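Local structure of flagellar protein FlgA (Thermotoga maritima, 3FRN) at residues Leu5-Phe19 with Ile23-Leu37. The protein is of unproven function but, as a periplasmic FlgA-family protein, probably acts as a chaperone for assembly of the flagellar basal-body P-ring. Numbering follows the deposited sequence.
Sequences LTLKETLLASPGVLF and ITIEKVESEKNLMIL
L18 N donates to M35 O at 3.0 Å and L34 N returns to L18 O, while G16 and L37 form an antiparallel hydrogen-bonded pair, with G16 N on a lone pair of L37 O. Nearer the N-terminal ends of the two segments, I25 N donates to T6 O and K8 N to I23 O, the latter nearly straight at 169°.

Two side chains bond to backbone. E26 OE1 accepts from T6 N at 2.9 Å, the N-H arriving 40° out of the carboxylate plane; a sharp bend at chi2 (-100°) turns the carboxylate back to this strand. Replacing E26 by an alanine is likely to leave T6 N without this acceptor and L5 CD2 without its contact to E26 CG, with V28 CG2 still beside it. K8, modelled in two conformers, in one brings NZ to T24 O and D22 O, bonds that are therefore doubtful.

This is the FlgA N-terminal domain, where 16-18 and 35-37 form a two-stranded antiparallel sheet.

Apolar packing gathers on L18. With CG anti to the backbone N, its CD2 lies 3.7 Å from M35 CG and beside L34 CD2, while L18 CB meets L37 CD1 at 3.6 Å. Strands 42-45 and 65-69 add V45 and I67.

The F19 ring has carbonyl E31 O at its edge, 3.4 Å from F19 CE1, and V17 CG1 over one face, offset toward the rim.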
ATOM      1  N   LEU A   5     -16.512  17.603 -22.909  1.00 40.42           N
ATOM      2  CA  LEU A   5     -16.206  16.368 -23.608  1.00 36.52           C
ATOM      3  C   LEU A   5     -16.290  15.195 -22.650  1.00 36.23           C
ATOM      4  O   LEU A   5     -15.682  15.212 -21.578  1.00 38.28           O
ATOM      5  CB  LEU A   5     -14.821  16.442 -24.253  1.00 35.05           C
ATOM      6  CG  LEU A   5     -14.515  17.680 -25.104  1.00 32.59           C
ATOM      7  CD1 LEU A   5     -13.016  17.859 -25.292  1.00 35.86           C
ATOM      8  CD2 LEU A   5     -15.222  17.636 -26.450  1.00 34.01           C
ATOM      9  N   THR A   6     -17.061  14.185 -23.038  1.00 34.32           N
ATOM     10  CA  THR A   6     -17.168  12.960 -22.259  1.00 30.72           C
ATOM     11  C   THR A   6     -15.947  12.077 -22.492  1.00 32.59           C
ATOM     12  O   THR A   6     -15.533  11.850 -23.632  1.00 33.16           O
ATOM     13  CB  THR A   6     -18.450  12.190 -22.590  1.00 25.97           C
ATOM     14  OG1 THR A   6     -19.568  13.088 -22.553  1.00 21.94           O
ATOM     15  CG2 THR A   6     -18.675  11.077 -21.583  1.00 19.17           C
ATOM     16  N   LEU A   7     -15.374  11.590 -21.397  1.00 35.47           N
ATOM     17  CA  LEU A   7     -14.177  10.763 -21.442  1.00 34.22           C
ATOM     18  C   LEU A   7     -14.510   9.284 -21.587  1.00 32.84           C
ATOM     19  O   LEU A   7     -15.481   8.802 -21.004  1.00 34.13           O
ATOM     20  CB  LEU A   7     -13.351  10.979 -20.171  1.00 36.00           C
ATOM     21  CG  LEU A   7     -12.694  12.351 -19.980  1.00 39.43           C
ATOM     22  CD1 LEU A   7     -12.246  12.523 -18.547  1.00 32.92           C
ATOM     23  CD2 LEU A   7     -11.520  12.534 -20.932  1.00 35.74           C
ATOM     24  N   LYS A   8     -13.714   8.582 -22.391  1.00 33.87           N
ATOM     25  CA  LYS A   8     -13.792   7.128 -22.472  0.50 36.70           C
ATOM     26  C   LYS A   8     -13.313   6.529 -21.151  1.00 35.33           C
ATOM     27  O   LYS A   8     -12.515   7.135 -20.437  1.00 38.04           O
ATOM     28  CB  LYS A   8     -12.926   6.604 -23.621  0.50 36.17           C
ATOM     29  CG  LYS A   8     -13.446   6.918 -25.017  0.50 41.65           C
ATOM     30  CD  LYS A   8     -12.609   6.194 -26.070  0.50 42.99           C
ATOM     31  CE  LYS A   8     -13.101   6.472 -27.484  0.50 51.70           C
ATOM     32  NZ  LYS A   8     -12.508   7.712 -28.049  0.50 50.42           N
ATOM     33  N   GLU A   9     -13.802   5.340 -20.821  1.00 35.55           N
ATOM     34  CA  GLU A   9     -13.376   4.667 -19.599  1.00 37.53           C
ATOM     35  C   GLU A   9     -11.990   4.061 -19.784  1.00 40.98           C
ATOM     36  O   GLU A   9     -11.091   4.281 -18.967  1.00 41.35           O
ATOM     37  CB  GLU A   9     -14.374   3.583 -19.207  1.00 38.06           C
ATOM     38  CG  GLU A   9     -14.005   2.812 -17.950  1.00 34.66           C
ATOM     39  CD  GLU A   9     -14.848   1.564 -17.785  1.00 44.34           C
ATOM     40  OE1 GLU A   9     -15.405   1.359 -16.688  1.00 47.12           O
ATOM     41  OE2 GLU A   9     -14.967   0.789 -18.760  1.00 51.20           O
ATOM     42  N   THR A  10     -11.832   3.287 -20.859  1.00 37.30           N
ATOM     43  CA  THR A  10     -10.553   2.684 -21.202  1.00 40.29           C
ATOM     44  C   THR A  10     -10.241   2.858 -22.692  1.00 42.29           C
ATOM     45  O   THR A  10     -11.126   3.166 -23.500  1.00 45.21           O
ATOM     46  CB  THR A  10     -10.490   1.167 -20.847  1.00 39.91           C
ATOM     47  OG1 THR A  10     -11.397   0.440 -21.681  1.00 37.55           O
ATOM     48  CG2 THR A  10     -10.820   0.897 -19.365  1.00 37.33           C
ATOM     49  N   LEU A  11      -8.978   2.655 -23.047  1.00 37.89           N
ATOM     50  CA  LEU A  11      -8.545   2.684 -24.438  1.00 40.26           C
ATOM     51  C   LEU A  11      -7.401   1.692 -24.669  1.00 38.41           C
ATOM     52  O   LEU A  11      -6.410   1.702 -23.949  1.00 45.04           O
ATOM     53  CB  LEU A  11      -8.102   4.099 -24.822  1.00 40.94           C
ATOM     54  CG  LEU A  11      -7.411   4.269 -26.177  1.00 42.06           C
ATOM     55  CD1 LEU A  11      -8.350   3.950 -27.330  1.00 27.91           C
ATOM     56  CD2 LEU A  11      -6.846   5.657 -26.312  1.00 40.89           C
ATOM     57  N   LEU A  12      -7.548   0.829 -25.668  1.00 42.65           N
ATOM     58  CA  LEU A  12      -6.445  -0.011 -26.114  1.00 41.92           C
ATOM     59  C   LEU A  12      -5.708   0.695 -27.246  1.00 40.55           C
ATOM     60  O   LEU A  12      -6.294   0.994 -28.289  1.00 33.60           O
ATOM     61  CB  LEU A  12      -6.941  -1.385 -26.570  1.00 35.46           C
ATOM     62  CG  LEU A  12      -5.831  -2.230 -27.203  1.00 47.62           C
ATOM     63  CD1 LEU A  12      -5.600  -3.510 -26.421  1.00 61.82           C
ATOM     64  CD2 LEU A  12      -6.091  -2.507 -28.692  1.00 55.17           C
ATOM     65  N   ALA A  13      -4.424   0.956 -27.041  1.00 34.17           N
ATOM     66  CA  ALA A  13      -3.661   1.734 -28.000  1.00 35.60           C
ATOM     67  C   ALA A  13      -2.431   1.004 -28.524  1.00 37.72           C
ATOM     68  O   ALA A  13      -2.107  -0.103 -28.093  1.00 36.85           O
ATOM     69  CB  ALA A  13      -3.261   3.088 -27.384  1.00 37.87           C
ATOM     70  N   SER A  14      -1.758   1.650 -29.467  1.00 42.57           N
ATOM     71  CA  SER A  14      -0.507   1.147 -30.014  0.50 42.89           C
ATOM     72  C   SER A  14       0.563   2.211 -29.785  1.00 41.22           C
ATOM     73  O   SER A  14       0.233   3.370 -29.496  1.00 41.20           O
ATOM     74  CB  SER A  14      -0.676   0.825 -31.502  0.50 44.32           C
ATOM     75  OG  SER A  14      -1.291   1.900 -32.188  0.50 53.85           O
ATOM     76  N   PRO A  15       1.861   1.834 -29.868  1.00 37.47           N
ATOM     77  CA  PRO A  15       2.802   2.919 -29.551  1.00 38.03           C
ATOM     78  C   PRO A  15       2.719   4.117 -30.495  1.00 40.02           C
ATOM     79  O   PRO A  15       2.463   3.953 -31.682  1.00 40.02           O
ATOM     80  CB  PRO A  15       4.173   2.243 -29.671  1.00 38.47           C
ATOM     81  CG  PRO A  15       3.898   0.786 -29.481  1.00 36.10           C
ATOM     82  CD  PRO A  15       2.574   0.577 -30.162  1.00 40.57           C
ATOM     83  N   GLY A  16       2.934   5.317 -29.966  1.00 44.93           N
ATOM     84  CA  GLY A  16       2.843   6.514 -30.788  1.00 39.86           C
ATOM     85  C   GLY A  16       2.582   7.757 -29.977  1.00 41.69           C
ATOM     86  O   GLY A  16       3.150   7.939 -28.907  1.00 45.28           O
ATOM     87  N   VAL A  17       1.729   8.630 -30.495  1.00 36.10           N
ATOM     88  CA  VAL A  17       1.372   9.838 -29.768  1.00 40.99           C
ATOM     89  C   VAL A  17      -0.126   9.789 -29.514  1.00 40.20           C
ATOM     90  O   VAL A  17      -0.893   9.531 -30.430  1.00 40.40           O
ATOM     91  CB  VAL A  17       1.754  11.122 -30.555  1.00 38.66           C
ATOM     92  CG1 VAL A  17       1.117  12.343 -29.935  1.00 32.13           C
ATOM     93  CG2 VAL A  17       3.264  11.292 -30.620  1.00 40.50           C
ATOM     94  N   LEU A  18      -0.528  10.008 -28.266  1.00 42.50           N
ATOM     95  CA  LEU A  18      -1.943  10.044 -27.900  1.00 40.01           C
ATOM     96  C   LEU A  18      -2.506  11.448 -28.049  1.00 41.38           C
ATOM     97  O   LEU A  18      -1.889  12.417 -27.613  1.00 40.32           O
ATOM     98  CB  LEU A  18      -2.138   9.571 -26.460  1.00 41.84           C
ATOM     99  CG  LEU A  18      -3.516   9.687 -25.802  1.00 31.69           C
ATOM    100  CD1 LEU A  18      -4.397   8.511 -26.167  1.00 41.65           C
ATOM    101  CD2 LEU A  18      -3.339   9.762 -24.305  1.00 44.86           C
ATOM    102  N   PHE A  19      -3.681  11.541 -28.669  1.00 41.60           N
ATOM    103  CA  PHE A  19      -4.376  12.804 -28.842  1.00 42.09           C
ATOM    104  C   PHE A  19      -5.705  12.761 -28.117  1.00 41.49           C
ATOM    105  O   PHE A  19      -6.289  11.692 -27.951  1.00 38.37           O
ATOM    106  CB  PHE A  19      -4.636  13.078 -30.323  1.00 42.18           C
ATOM    107  CG  PHE A  19      -3.391  13.210 -31.151  1.00 43.64           C
ATOM    108  CD1 PHE A  19      -2.698  14.412 -31.199  1.00 46.21           C
ATOM    109  CD2 PHE A  19      -2.928  12.141 -31.904  1.00 42.50           C
ATOM    110  CE1 PHE A  19      -1.554  14.543 -31.973  1.00 47.66           C
ATOM    111  CE2 PHE A  19      -1.788  12.266 -32.686  1.00 43.59           C
ATOM    112  CZ  PHE A  19      -1.100  13.470 -32.719  1.00 44.61           C
ATOM    113  N   ILE A  23      -9.294   9.731 -26.491  1.00 36.89           N
ATOM    114  CA  ILE A  23      -9.921   9.484 -25.188  1.00 35.21           C
ATOM    115  C   ILE A  23     -11.257  10.193 -24.965  1.00 36.10           C
ATOM    116  O   ILE A  23     -11.710  10.308 -23.827  1.00 33.39           O
ATOM    117  CB  ILE A  23      -8.976   9.825 -24.015  1.00 34.80           C
ATOM    118  CG1 ILE A  23      -8.635  11.315 -24.014  1.00 36.18           C
ATOM    119  CG2 ILE A  23      -7.721   8.972 -24.072  1.00 25.12           C
ATOM    120  CD1 ILE A  23      -7.563  11.679 -23.036  1.00 36.64           C
ATOM    121  N   THR A  24     -11.878  10.675 -26.037  1.00 35.07           N
ATOM    122  CA  THR A  24     -13.207  11.277 -25.937  1.00 37.27           C
ATOM    123  C   THR A  24     -14.223  10.507 -26.775  1.00 37.49           C
ATOM    124  O   THR A  24     -13.869   9.885 -27.777  1.00 38.97           O
ATOM    125  CB  THR A  24     -13.225  12.778 -26.346  1.00 39.57           C
ATOM    126  OG1 THR A  24     -12.621  12.945 -27.636  1.00 38.22           O
ATOM    127  CG2 THR A  24     -12.480  13.623 -25.322  1.00 38.66           C
ATOM    128  N   ILE A  25     -15.482  10.550 -26.354  1.00 36.16           N
ATOM    129  CA  ILE A  25     -16.562   9.880 -27.071  1.00 38.68           C
ATOM    130  C   ILE A  25     -16.929  10.631 -28.360  1.00 40.32           C
ATOM    131  O   ILE A  25     -17.154  10.010 -29.399  1.00 42.48           O
ATOM    132  CB  ILE A  25     -17.798   9.656 -26.152  1.00 39.11           C
ATOM    133  CG1 ILE A  25     -17.423   8.721 -24.996  1.00 36.72           C
ATOM    134  CG2 ILE A  25     -18.979   9.085 -26.935  1.00 36.52           C
ATOM    135  CD1 ILE A  25     -18.573   8.365 -24.078  1.00 40.82           C
ATOM    136  N   GLU A  26     -16.962  11.960 -28.296  1.00 41.12           N
ATOM    137  CA  GLU A  26     -17.231  12.782 -29.481  1.00 45.15           C
ATOM    138  C   GLU A  26     -15.964  13.064 -30.292  1.00 46.92           C
ATOM    139  O   GLU A  26     -14.853  13.035 -29.760  1.00 50.26           O
ATOM    140  CB  GLU A  26     -17.933  14.096 -29.106  1.00 44.02           C
ATOM    141  CG  GLU A  26     -17.316  14.838 -27.927  1.00 50.08           C
ATOM    142  CD  GLU A  26     -18.072  14.608 -26.631  1.00 54.26           C
ATOM    143  OE1 GLU A  26     -17.628  13.773 -25.816  1.00 47.84           O
ATOM    144  OE2 GLU A  26     -19.121  15.258 -26.433  1.00 57.04           O
ATOM    145  N   LYS A  27     -16.145  13.332 -31.585  1.00 50.68           N
ATOM    146  CA  LYS A  27     -15.035  13.639 -32.489  1.00 52.04           C
ATOM    147  C   LYS A  27     -14.502  15.050 -32.269  1.00 52.93           C
ATOM    148  O   LYS A  27     -15.229  16.032 -32.411  1.00 51.16           O
ATOM    149  CB  LYS A  27     -15.458  13.475 -33.958  1.00 51.03           C
ATOM    150  CG  LYS A  27     -15.615  12.035 -34.449  1.00 51.26           C
ATOM    151  CD  LYS A  27     -14.283  11.392 -34.833  1.00 57.12           C
ATOM    152  CE  LYS A  27     -13.765  10.458 -33.745  1.00 55.04           C
ATOM    153  NZ  LYS A  27     -12.608   9.648 -34.212  1.00 57.46           N
ATOM    154  N   VAL A  28     -13.225  15.137 -31.909  1.00 55.23           N
ATOM    155  CA  VAL A  28     -12.544  16.419 -31.770  1.00 57.21           C
ATOM    156  C   VAL A  28     -11.321  16.415 -32.682  1.00 56.33           C
ATOM    157  O   VAL A  28     -10.644  15.395 -32.820  1.00 54.86           O
ATOM    158  CB  VAL A  28     -12.080  16.683 -30.313  1.00 59.03           C
ATOM    159  CG1 VAL A  28     -11.843  18.182 -30.089  1.00 59.93           C
ATOM    160  CG2 VAL A  28     -13.084  16.131 -29.293  1.00 61.84           C
ATOM    161  N   GLU A  29     -11.048  17.547 -33.321  1.00 56.86           N
ATOM    162  CA  GLU A  29      -9.806  17.695 -34.067  1.00 57.53           C
ATOM    163  C   GLU A  29      -8.768  18.393 -33.191  1.00 56.37           C
ATOM    164  O   GLU A  29      -9.004  19.491 -32.684  1.00 58.90           O
ATOM    165  CB  GLU A  29     -10.015  18.420 -35.411  1.00 58.18           C
ATOM    166  CG  GLU A  29     -10.838  19.716 -35.373  1.00 64.47           C
ATOM    167  CD  GLU A  29     -12.324  19.495 -35.632  1.00 72.65           C
ATOM    168  OE1 GLU A  29     -12.799  19.835 -36.741  1.00 69.89           O
ATOM    169  OE2 GLU A  29     -13.018  18.982 -34.729  1.00 76.73           O
ATOM    170  N   SER A  30      -7.637  17.727 -32.983  1.00 54.32           N
ATOM    171  CA  SER A  30      -6.536  18.294 -32.209  1.00 54.32           C
ATOM    172  C   SER A  30      -5.219  17.637 -32.579  1.00 54.43           C
ATOM    173  O   SER A  30      -5.153  16.428 -32.814  1.00 50.44           O
ATOM    174  CB  SER A  30      -6.768  18.161 -30.704  1.00 53.26           C
ATOM    175  OG  SER A  30      -5.744  18.837 -29.995  1.00 47.58           O
ATOM    176  N   GLU A  31      -4.169  18.452 -32.611  1.00 56.55           N
ATOM    177  CA  GLU A  31      -2.875  18.022 -33.109  1.00 58.04           C
ATOM    178  C   GLU A  31      -1.803  18.081 -32.022  1.00 57.21           C
ATOM    179  O   GLU A  31      -0.633  17.800 -32.284  1.00 58.86           O
ATOM    180  CB  GLU A  31      -2.472  18.885 -34.313  1.00 58.36           C
ATOM    181  CG  GLU A  31      -1.603  18.170 -35.342  1.00 61.89           C
ATOM    182  CD  GLU A  31      -2.305  16.988 -35.987  1.00 63.40           C
ATOM    183  OE1 GLU A  31      -1.866  15.838 -35.751  1.00 56.98           O
ATOM    184  OE2 GLU A  31      -3.297  17.208 -36.719  1.00 63.12           O
ATOM    185  N   LYS A  32      -2.201  18.434 -30.801  1.00 55.86           N
ATOM    186  CA  LYS A  32      -1.230  18.535 -29.716  1.00 53.89           C
ATOM    187  C   LYS A  32      -0.988  17.196 -29.020  1.00 53.83           C
ATOM    188  O   LYS A  32      -1.920  16.420 -28.780  1.00 51.02           O
ATOM    189  CB  LYS A  32      -1.588  19.649 -28.724  1.00 51.60           C
ATOM    190  CG  LYS A  32      -2.234  19.212 -27.427  1.00 48.93           C
ATOM    191  CD  LYS A  32      -1.701  20.035 -26.260  1.00 48.32           C
ATOM    192  CE  LYS A  32      -1.959  21.524 -26.453  1.00 50.33           C
ATOM    193  NZ  LYS A  32      -1.207  22.351 -25.472  1.00 55.47           N
ATOM    194  N   ASN A  33       0.285  16.941 -28.727  1.00 55.84           N
ATOM    195  CA  ASN A  33       0.736  15.712 -28.078  1.00 56.50           C
ATOM    196  C   ASN A  33       0.331  15.696 -26.608  1.00 53.15           C
ATOM    197  O   ASN A  33       0.710  16.575 -25.836  1.00 53.48           O
ATOM    198  CB  ASN A  33       2.259  15.563 -28.259  1.00 58.63           C
ATOM    199  CG  ASN A  33       2.891  14.537 -27.307  1.00 72.88           C
ATOM    200  OD1 ASN A  33       3.936  14.804 -26.711  1.00 81.24           O
ATOM    201  ND2 ASN A  33       2.275  13.365 -27.176  1.00 86.99           N
ATOM    202  N   LEU A  34      -0.463  14.696 -26.240  1.00 50.74           N
ATOM    203  CA  LEU A  34      -0.931  14.555 -24.871  1.00 52.86           C
ATOM    204  C   LEU A  34       0.002  13.638 -24.087  1.00 52.49           C
ATOM    205  O   LEU A  34       0.476  14.000 -23.010  1.00 53.55           O
ATOM    206  CB  LEU A  34      -2.365  14.013 -24.857  1.00 56.39           C
ATOM    207  CG  LEU A  34      -3.191  13.986 -23.567  1.00 57.68           C
ATOM    208  CD1 LEU A  34      -3.417  15.382 -23.029  1.00 65.38           C
ATOM    209  CD2 LEU A  34      -4.519  13.319 -23.842  1.00 51.69           C
ATOM    210  N   MET A  35       0.255  12.451 -24.635  1.00 49.46           N
ATOM    211  CA  MET A  35       1.147  11.468 -24.021  1.00 45.28           C
ATOM    212  C   MET A  35       1.980  10.782 -25.099  1.00 42.97           C
ATOM    213  O   MET A  35       1.557  10.696 -26.253  1.00 43.98           O
ATOM    214  CB  MET A  35       0.348  10.387 -23.269  1.00 45.08           C
ATOM    215  CG  MET A  35      -0.538  10.872 -22.114  1.00 44.19           C
ATOM    216  SD  MET A  35       0.098  10.588 -20.448  1.00 47.29           S
ATOM    217  CE  MET A  35      -1.367   9.907 -19.712  1.00 46.48           C
ATOM    218  N   ILE A  36       3.167  10.318 -24.712  1.00 42.93           N
ATOM    219  CA  ILE A  36       4.004   9.463 -25.553  0.50 34.81           C
ATOM    220  C   ILE A  36       3.702   8.026 -25.164  1.00 37.14           C
ATOM    221  O   ILE A  36       4.016   7.614 -24.060  1.00 34.22           O
ATOM    222  CB  ILE A  36       5.523   9.738 -25.329  0.50 37.57           C
ATOM    223  CG1 ILE A  36       5.851  11.220 -25.541  0.50 25.90           C
ATOM    224  CG2 ILE A  36       6.389   8.858 -26.235  0.50 24.34           C
ATOM    225  CD1 ILE A  36       5.468  11.750 -26.908  0.50 31.11           C
ATOM    226  N   LEU A  37       3.094   7.269 -26.069  1.00 35.24           N
ATOM    227  CA  LEU A  37       2.634   5.927 -25.755  1.00 32.16           C
ATOM    228  C   LEU A  37       3.705   4.872 -26.072  1.00 35.34           C
ATOM    229  O   LEU A  37       4.086   4.706 -27.226  1.00 36.28           O
ATOM    230  CB  LEU A  37       1.362   5.652 -26.555  1.00 31.43           C
ATOM    231  CG  LEU A  37      -0.045   5.856 -25.986  1.00 36.95           C
ATOM    232  CD1 LEU A  37      -0.167   6.973 -24.989  1.00 30.70           C
ATOM    233  CD2 LEU A  37      -1.011   6.051 -27.141  1.00 41.22           C
TER